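Side-chain contacts in uncharacterized protein (Burkholderia cenocepacia, PDB 6ANS), which is of unknown function but belongs to the DUF1214 family, binds a sodium ion and assembles as two subunits: residues A[226-229]-A[230-234]; A[35-38]-A[39-43]; A[316-320]-A[321-325]. All blocks are in the same frame, centred on the assembly; numbering follows the deposited sequence.

Overall arrangement
The three contacts come from two settings, a pair of packed helices and a loop. Along the chain the order is contact 2, contact 1, contact 3. Contact 2 lies on helix 35-46 and contact 1 on helix 224-251; these helices pack together, so the centres are only about 10 Å apart and Met-232 of one touches Thr-43 of the other. Contact 3, whose centre is about 34 Å from that of contact 1 and 36 Å from that of contact 2, is a loop leading into strand 324-326. Contacts 2 and 3 both reach the second subunit, so the dimer interface draws on helix and loop alike.

Contact 1: A[226-229]-A[230-234]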
loop_
_atom_site.group_PDB
_atom_site.type_symbol
_atom_site.label_atom_id
_atom_site.label_comp_id
_atom_site.label_asym_id
_atom_site.label_seq_id
_atom_site.Cartn_x
_atom_site.Cartn_y
_atom_site.Cartn_z
ATOM N N ALA A 226 -19.533 -8.155 -8.148
ATOM C CA ALA A 226 -18.288 -7.483 -8.511
ATOM C C ALA A 226 -17.149 -7.893 -7.580
ATOM O O ALA A 226 -16.005 -8.072 -8.016
ATOM C CB ALA A 226 -18.497 -5.968 -8.507
ATOM N N LEU A 227 -17.442 -8.058 -6.292
ATOM C CA LEU A 227 -16.404 -8.490 -5.364
ATOM C C LEU A 227 -15.991 -9.934 -5.633
ATOM O O LEU A 227 -14.811 -10.278 -5.522
ATOM C CB LEU A 227 -16.885 -8.340 -3.919
ATOM C CG LEU A 227 -15.805 -8.777 -2.934
ATOM C CD1 LEU A 227 -14.525 -7.911 -3.114
ATOM C CD2 LEU A 227 -16.274 -8.770 -1.491
ATOM N N GLN A 228 -16.952 -10.799 -5.959
ATOM C CA GLN A 228 -16.617 -12.172 -6.325
ATOM C C GLN A 228 -15.604 -12.181 -7.461
ATOM O O GLN A 228 -14.603 -12.901 -7.411
ATOM C CB GLN A 228 -17.882 -12.956 -6.705
ATOM C CG GLN A 228 -17.652 -14.478 -6.923
ATOM C CD GLN A 228 -17.120 -14.834 -8.331
ATOM O OE1 GLN A 228 -17.196 -14.033 -9.264
ATOM N NE2 GLN A 228 -16.578 -16.044 -8.470
ATOM N N GLY A 229 -15.845 -11.362 -8.487
ATOM C CA GLY A 229 -14.925 -11.302 -9.613
ATOM C C GLY A 229 -13.587 -10.694 -9.247
ATOM O O GLY A 229 -12.539 -11.144 -9.719
ATOM N N GLY A 230 -13.601 -9.650 -8.420
ATOM C CA GLY A 230 -12.350 -9.010 -8.040
ATOM C C GLY A 230 -11.462 -9.926 -7.221
ATOM O O GLY A 230 -10.249 -9.973 -7.423
ATOM N N LEU A 231 -12.053 -10.671 -6.286
ATOM C CA LEU A 231 -11.248 -11.571 -5.459
ATOM C C LEU A 231 -10.601 -12.668 -6.300
ATOM O O LEU A 231 -9.398 -12.937 -6.174
ATOM C CB LEU A 231 -12.105 -12.175 -4.346
ATOM C CG LEU A 231 -12.452 -11.205 -3.213
ATOM C CD1 LEU A 231 -13.515 -11.807 -2.292
ATOM C CD2 LEU A 231 -11.204 -10.846 -2.433
HETATM N N MSE A 232 -11.379 -13.317 -7.167
HETATM C CA MSE A 232 -10.833 -14.404 -7.972
HETATM C C MSE A 232 -9.768 -13.865 -8.931
HETATM O O MSE A 232 -8.713 -14.483 -9.096
HETATM C CB MSE A 232 -11.947 -15.148 -8.730
HETATM C CG MSE A 232 -12.864 -15.973 -7.800
HETATM SE SE MSE A 232 -11.933 -16.842 -6.244
HETATM C CE MSE A 232 -10.714 -18.006 -7.278
ATOM N N ARG A 233 -10.010 -12.697 -9.537
ATOM C CA ARG A 233 -8.978 -12.123 -10.401
ATOM C C ARG A 233 -7.717 -11.805 -9.605
ATOM O O ARG A 233 -6.597 -12.049 -10.077
ATOM C CB ARG A 233 -9.497 -10.870 -11.122
ATOM C CG ARG A 233 -10.364 -11.189 -12.377
ATOM C CD ARG A 233 -10.705 -9.913 -13.168
ATOM N NE ARG A 233 -11.633 -9.066 -12.418
ATOM C CZ ARG A 233 -12.949 -9.252 -12.397
ATOM N NH1 ARG A 233 -13.487 -10.243 -13.103
ATOM N NH2 ARG A 233 -13.728 -8.446 -11.684
ATOM N N ALA A 234 -7.876 -11.276 -8.388
ATOM C CA ALA A 234 -6.710 -10.988 -7.555
ATOM C C ALA A 234 -5.928 -12.259 -7.254
ATOM O O ALA A 234 -4.705 -12.300 -7.424
ATOM C CB ALA A 234 -7.141 -10.292 -6.259
HETATM O O HOH W 1 -13.997 -6.636 -10.062
#
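The guanidinium of Arg-233 lies flat over the carbonyl oxygen of Gly-229, which sits 3.3 Å from the guanidinium plane, beneath its centre. Ala-226 O stands obliquely to the same group and more distantly. This is an i to i+4 contact on the surface of an alpha helix, one turn near the start of helix 224-251. The arginine chain rises with CG beside its own backbone N and then bends at chi3 (-69°), which folds the charged end back along the helix instead of out from it. Because Gly-229 has no side chain, the group can settle on the backbone, with Arg-233 NH2 only 3.3 Å from Gly-229 C. Gly-229 O also accepts the main-chain N-H of Arg-233; the charge lying over it would probably polarise this carbonyl further.

Two further i to i+4 pairs occupy other sides of the helix. Gln-228 bends at chi2, bringing its amide NE2 to 3.8 Å from Met-232 CG, while the selenium end of this selenomethionine turns away from Gln-228. Both side chains reach Thr-36 on helix 35-46. On the buried side, the branched ends of Leu-227 and Leu-231 cross obliquely. With chi1 of -180°, Leu-227 leans toward the following turn, and its CG comes 3.9 Å from Leu-231 CD1. Leu-31 of helix 24-33 packs on both leucines, and Ala-234 meets helix 60-83.

Regular helical hydrogen bonds hold these pairs one above the other; Leu-231 N donates to Leu-227 O at 2.9 Å. Leu-231 CG also packs against that oxygen, 3.4 Å from Leu-227 O.

Contact 2: A[35-38]-A[39-43]; sequences QTWA and DFCDT
Trp-37 spreads its indole beneath two side chains of the following turn, and Cys-41 SG and Phe-40 CD2 lie over the same face. Its CG is anti to the backbone N (chi1 -175°) and so beside the carbonyl carbon, an orientation that carries the ring forward along the helix. Cys-41 SG stands over the five-membered ring, 3.9 Å from its centroid, in a sulfur-aromatic contact. Phe-40 takes the six-membered ring as an offset pair, planes 28° apart with little ring-on-ring overlap, and the nearest carbons, Trp-37 CZ3 and Phe-40 CE2, are 3.8 Å from each other.

A polar pair lies across the helix from the indole. Gln-35 also leans forward, then bends at chi2 so that NE2 donates to Asp-39 OD1 at 2.9 Å. The bond is noticeably bent; the acceptor lies in the amide plane, whereas the donor meets the carboxylate from 38° above its plane. Further on, Thr-43 OG1 turns back to Asp-39 O, joining the Thr-43 main-chain N there from the opposite face of the carbonyl.

Outside the pair of turns, Trp-37 NE1 donates to Leu-44 O of the second subunit, and Asp-42 forms a salt bridge with Lys-45 of that subunit. These features describe an amphipathic alpha helix at a dimer interface, with Trp-37 and Cys-41 facing the second subunit and Phe-40 packing on Ala-235 of helix 224-251.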
loop_
_atom_site.group_PDB
_atom_site.type_symbol
_atom_site.label_atom_id
_atom_site.label_comp_id
_atom_site.label_asym_id
_atom_site.label_seq_id
_atom_site.Cartn_x
_atom_site.Cartn_y
_atom_site.Cartn_z
ATOM N N GLN A 35 -17.813 -19.299 0.173
ATOM C CA GLN A 35 -17.139 -20.196 -0.754
ATOM C C GLN A 35 -16.067 -19.451 -1.550
ATOM O O GLN A 35 -14.942 -19.947 -1.706
ATOM C CB GLN A 35 -18.175 -20.837 -1.684
ATOM C CG GLN A 35 -17.601 -21.852 -2.645
ATOM C CD GLN A 35 -16.993 -23.023 -1.912
ATOM O OE1 GLN A 35 -17.676 -23.729 -1.161
ATOM N NE2 GLN A 35 -15.711 -23.253 -2.140
ATOM N N THR A 36 -16.379 -18.233 -2.016
ATOM C CA THR A 36 -15.400 -17.465 -2.784
ATOM C C THR A 36 -14.159 -17.186 -1.953
ATOM O O THR A 36 -13.027 -17.263 -2.458
ATOM C CB THR A 36 -16.001 -16.139 -3.266
ATOM O OG1 THR A 36 -17.235 -16.388 -3.938
ATOM C CG2 THR A 36 -15.035 -15.436 -4.225
ATOM N N TRP A 37 -14.355 -16.836 -0.679
ATOM C CA TRP A 37 -13.214 -16.577 0.183
ATOM C C TRP A 37 -12.364 -17.828 0.323
ATOM O O TRP A 37 -11.130 -17.756 0.283
ATOM C CB TRP A 37 -13.683 -16.077 1.557
ATOM C CG TRP A 37 -12.534 -15.673 2.440
ATOM C CD1 TRP A 37 -12.052 -16.356 3.514
ATOM C CD2 TRP A 37 -11.706 -14.502 2.303
ATOM N NE1 TRP A 37 -10.986 -15.686 4.059
ATOM C CE2 TRP A 37 -10.753 -14.547 3.336
ATOM C CE3 TRP A 37 -11.689 -13.417 1.412
ATOM C CZ2 TRP A 37 -9.788 -13.562 3.505
ATOM C CZ3 TRP A 37 -10.728 -12.432 1.579
ATOM C CH2 TRP A 37 -9.791 -12.509 2.617
ATOM N N ALA A 38 -13.005 -18.992 0.475
ATOM C CA ALA A 38 -12.241 -20.233 0.543
ATOM C C ALA A 38 -11.456 -20.459 -0.742
ATOM O O ALA A 38 -10.255 -20.752 -0.707
ATOM C CB ALA A 38 -13.177 -21.412 0.820
ATOM N N ASP A 39 -12.122 -20.301 -1.894
ATOM C CA ASP A 39 -11.451 -20.497 -3.177
ATOM C C ASP A 39 -10.314 -19.507 -3.367
ATOM O O ASP A 39 -9.264 -19.853 -3.918
ATOM C CB ASP A 39 -12.454 -20.356 -4.322
ATOM C CG ASP A 39 -13.470 -21.462 -4.332
ATOM O OD1 ASP A 39 -13.307 -22.428 -3.543
ATOM O OD2 ASP A 39 -14.447 -21.343 -5.098
ATOM N N PHE A 40 -10.530 -18.258 -2.948
ATOM C CA PHE A 40 -9.491 -17.228 -2.990
ATOM C C PHE A 40 -8.245 -17.654 -2.220
ATOM O O PHE A 40 -7.119 -17.593 -2.739
ATOM C CB PHE A 40 -10.089 -15.927 -2.440
ATOM C CG PHE A 40 -9.100 -14.840 -2.162
ATOM C CD1 PHE A 40 -8.674 -14.000 -3.185
ATOM C CD2 PHE A 40 -8.676 -14.581 -0.855
ATOM C CE1 PHE A 40 -7.783 -12.961 -2.926
ATOM C CE2 PHE A 40 -7.797 -13.526 -0.576
ATOM C CZ PHE A 40 -7.350 -12.720 -1.606
ATOM N N CYS A 41 -8.425 -18.091 -0.971
ATOM C CA CYS A 41 -7.276 -18.494 -0.167
ATOM C C CYS A 41 -6.610 -19.750 -0.737
ATOM O O CYS A 41 -5.375 -19.846 -0.759
ATOM C CB CYS A 41 -7.711 -18.691 1.292
ATOM S SG CYS A 41 -8.292 -17.137 2.069
ATOM N N ASP A 42 -7.402 -20.703 -1.238
ATOM C CA ASP A 42 -6.822 -21.917 -1.824
ATOM C C ASP A 42 -6.047 -21.630 -3.110
ATOM O O ASP A 42 -5.072 -22.330 -3.417
ATOM C CB ASP A 42 -7.911 -22.950 -2.133
ATOM C CG ASP A 42 -8.508 -23.565 -0.884
ATOM O OD1 ASP A 42 -7.906 -23.427 0.208
ATOM O OD2 ASP A 42 -9.566 -24.217 -1.013
ATOM N N THR A 43 -6.496 -20.658 -3.906
ATOM C CA THR A 43 -5.715 -20.264 -5.072
ATOM C C THR A 43 -4.410 -19.615 -4.641
ATOM O O THR A 43 -3.344 -19.920 -5.184
ATOM C CB THR A 43 -6.533 -19.327 -5.959
ATOM O OG1 THR A 43 -7.734 -19.997 -6.352
ATOM C CG2 THR A 43 -5.720 -18.873 -7.206
#

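Contact 3: A[316-320]-A[321-325]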
loop_
_atom_site.group_PDB
_atom_site.type_symbol
_atom_site.label_atom_id
_atom_site.label_comp_id
_atom_site.label_asym_id
_atom_site.label_seq_id
_atom_site.Cartn_x
_atom_site.Cartn_y
_atom_site.Cartn_z
ATOM N N LEU A 316 16.533 -6.064 -6.458
ATOM C CA LEU A 316 17.045 -6.129 -5.095
ATOM C C LEU A 316 16.688 -4.840 -4.355
ATOM O O LEU A 316 16.100 -3.929 -4.947
ATOM C CB LEU A 316 18.548 -6.404 -5.102
ATOM C CG LEU A 316 18.939 -7.756 -5.738
ATOM C CD1 LEU A 316 20.445 -7.994 -5.622
ATOM C CD2 LEU A 316 18.156 -8.915 -5.127
ATOM N N ASP A 317 16.994 -4.744 -3.060
ATOM C CA ASP A 317 16.388 -3.673 -2.268
ATOM C C ASP A 317 17.200 -2.394 -2.423
ATOM O O ASP A 317 18.112 -2.107 -1.641
ATOM C CB ASP A 317 16.252 -4.082 -0.808
ATOM C CG ASP A 317 15.515 -3.021 0.028
ATOM O OD1 ASP A 317 15.115 -1.978 -0.539
ATOM O OD2 ASP A 317 15.326 -3.238 1.242
ATOM N N TYR A 318 16.817 -1.573 -3.407
ATOM C CA TYR A 318 17.582 -0.365 -3.692
ATOM C C TYR A 318 17.457 0.715 -2.617
ATOM O O TYR A 318 18.135 1.747 -2.733
ATOM C CB TYR A 318 17.181 0.208 -5.044
ATOM C CG TYR A 318 15.686 0.359 -5.248
ATOM C CD1 TYR A 318 15.019 1.513 -4.843
ATOM C CD2 TYR A 318 14.940 -0.670 -5.831
ATOM C CE1 TYR A 318 13.644 1.651 -5.027
ATOM C CE2 TYR A 318 13.571 -0.552 -6.010
ATOM C CZ TYR A 318 12.925 0.604 -5.616
ATOM O OH TYR A 318 11.564 0.726 -5.812
ATOM N N ARG A 319 16.602 0.532 -1.602
ATOM C CA ARG A 319 16.646 1.434 -0.451
ATOM C C ARG A 319 17.947 1.268 0.314
ATOM O O ARG A 319 18.417 2.213 0.954
ATOM C CB ARG A 319 15.473 1.181 0.500
ATOM C CG ARG A 319 14.096 1.485 -0.064
ATOM C CD ARG A 319 12.991 0.915 0.845
ATOM N NE ARG A 319 13.164 -0.511 1.142
ATOM C CZ ARG A 319 12.387 -1.211 1.979
ATOM N NH1 ARG A 319 11.369 -0.626 2.605
ATOM N NH2 ARG A 319 12.635 -2.498 2.214
ATOM N N HIS A 320 18.550 0.082 0.261
ATOM C CA HIS A 320 19.710 -0.197 1.095
ATOM C C HIS A 320 20.919 -0.746 0.366
ATOM O O HIS A 320 21.975 -0.867 0.993
ATOM C CB HIS A 320 19.342 -1.187 2.204
ATOM C CG HIS A 320 18.264 -0.690 3.106
ATOM N ND1 HIS A 320 16.953 -1.109 3.010
ATOM C CD2 HIS A 320 18.303 0.215 4.111
ATOM C CE1 HIS A 320 16.234 -0.494 3.933
ATOM N NE2 HIS A 320 17.031 0.316 4.611
ATOM N N PHE A 321 20.797 -1.119 -0.899
ATOM C CA PHE A 321 21.908 -1.673 -1.650
ATOM C C PHE A 321 21.979 -0.956 -2.987
ATOM O O PHE A 321 20.953 -0.529 -3.526
ATOM C CB PHE A 321 21.758 -3.199 -1.867
ATOM C CG PHE A 321 21.622 -3.994 -0.596
ATOM C CD1 PHE A 321 22.736 -4.312 0.165
ATOM C CD2 PHE A 321 20.379 -4.455 -0.183
ATOM C CE1 PHE A 321 22.607 -5.058 1.340
ATOM C CE2 PHE A 321 20.240 -5.203 0.983
ATOM C CZ PHE A 321 21.355 -5.506 1.747
ATOM N N ASP A 322 23.197 -0.824 -3.515
ATOM C CA ASP A 322 23.425 -0.231 -4.834
ATOM C C ASP A 322 23.237 -1.330 -5.875
ATOM O O ASP A 322 24.167 -2.069 -6.199
ATOM C CB ASP A 322 24.822 0.380 -4.915
ATOM C CG ASP A 322 25.056 1.441 -3.856
ATOM O OD1 ASP A 322 24.135 2.246 -3.611
ATOM O OD2 ASP A 322 26.148 1.459 -3.248
ATOM N N ILE A 323 22.020 -1.444 -6.415
ATOM C CA ILE A 323 21.694 -2.583 -7.265
ATOM C C ILE A 323 21.147 -2.107 -8.605
ATOM O O ILE A 323 20.629 -2.903 -9.402
ATOM C CB ILE A 323 20.725 -3.545 -6.546
ATOM C CG1 ILE A 323 19.444 -2.829 -6.092
ATOM C CG2 ILE A 323 21.438 -4.182 -5.325
ATOM C CD1 ILE A 323 18.307 -2.858 -7.110
ATOM N N CYS A 324 21.276 -0.812 -8.867
ATOM C CA CYS A 324 20.874 -0.214 -10.134
ATOM C C CYS A 324 21.853 0.901 -10.482
ATOM O O CYS A 324 22.184 1.734 -9.635
ATOM C CB CYS A 324 19.453 0.354 -10.079
ATOM S SG CYS A 324 18.837 0.872 -11.709
ATOM N N VAL A 325 22.285 0.922 -11.733
ATOM C CA VAL A 325 23.180 1.936 -12.278
ATOM C C VAL A 325 22.548 2.470 -13.556
ATOM O O VAL A 325 22.022 1.690 -14.359
ATOM C CB VAL A 325 24.577 1.340 -12.541
ATOM C CG1 VAL A 325 25.291 2.110 -13.582
ATOM C CG2 VAL A 325 25.389 1.356 -11.257
HETATM O O HOH W 2 20.120 2.472 -4.288
#
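Phe-321 and Asp-317 close the loop through the main chain: Phe-321 N donates to Asp-317 O at 3.0 Å. The same oxygen accepts His-320 N, so an i to i+3 beta turn is followed at once by an i to i+4 bond. Beside these, Tyr-318 CA makes a C-H...O contact with Phe-321 O at 3.4 Å, and a water donates to both Tyr-318 O and Phe-321 O, tying the two limbs at a second point.

Charged and polar side chains gather on Asp-317. Its OD1 accepts the main-chain N of Arg-319, forming an Asx turn, and also takes NE of Arg-319 on its syn lone pair. The arginine grips side-on, its NH2 completing the salt bridge to Asp-317 OD2 at 3.0 Å. His-320 ND1 donates to Asp-317 OD2 at 3.2 Å, from the face opposite Arg-319 NH2. Four donors therefore fix the rotation of the carboxylate.

Apolar contacts centre on Ile-323. Its CG2 comes 3.7 Å from Leu-316 CB, while chi1 of 56° puts CG1 between the backbone N and the carbonyl carbon, and an unstaggered chi2 of 91° swings Ile-323 CD1 to 3.3 Å from Leu-316 O. CD1 also stands at the edge of the Tyr-318 ring, near its plane.

His-320 meets Trp-89 of the second subunit edge-to-face. The loop is anchored where Leu-316 and Ile-323 both bond through their backbones to Leu-308 of strand 303-309, just before the chain enters strand 324-326 at the border of its antiparallel sheet, with Phe-321 packing on Asp-354 of strand 351-354.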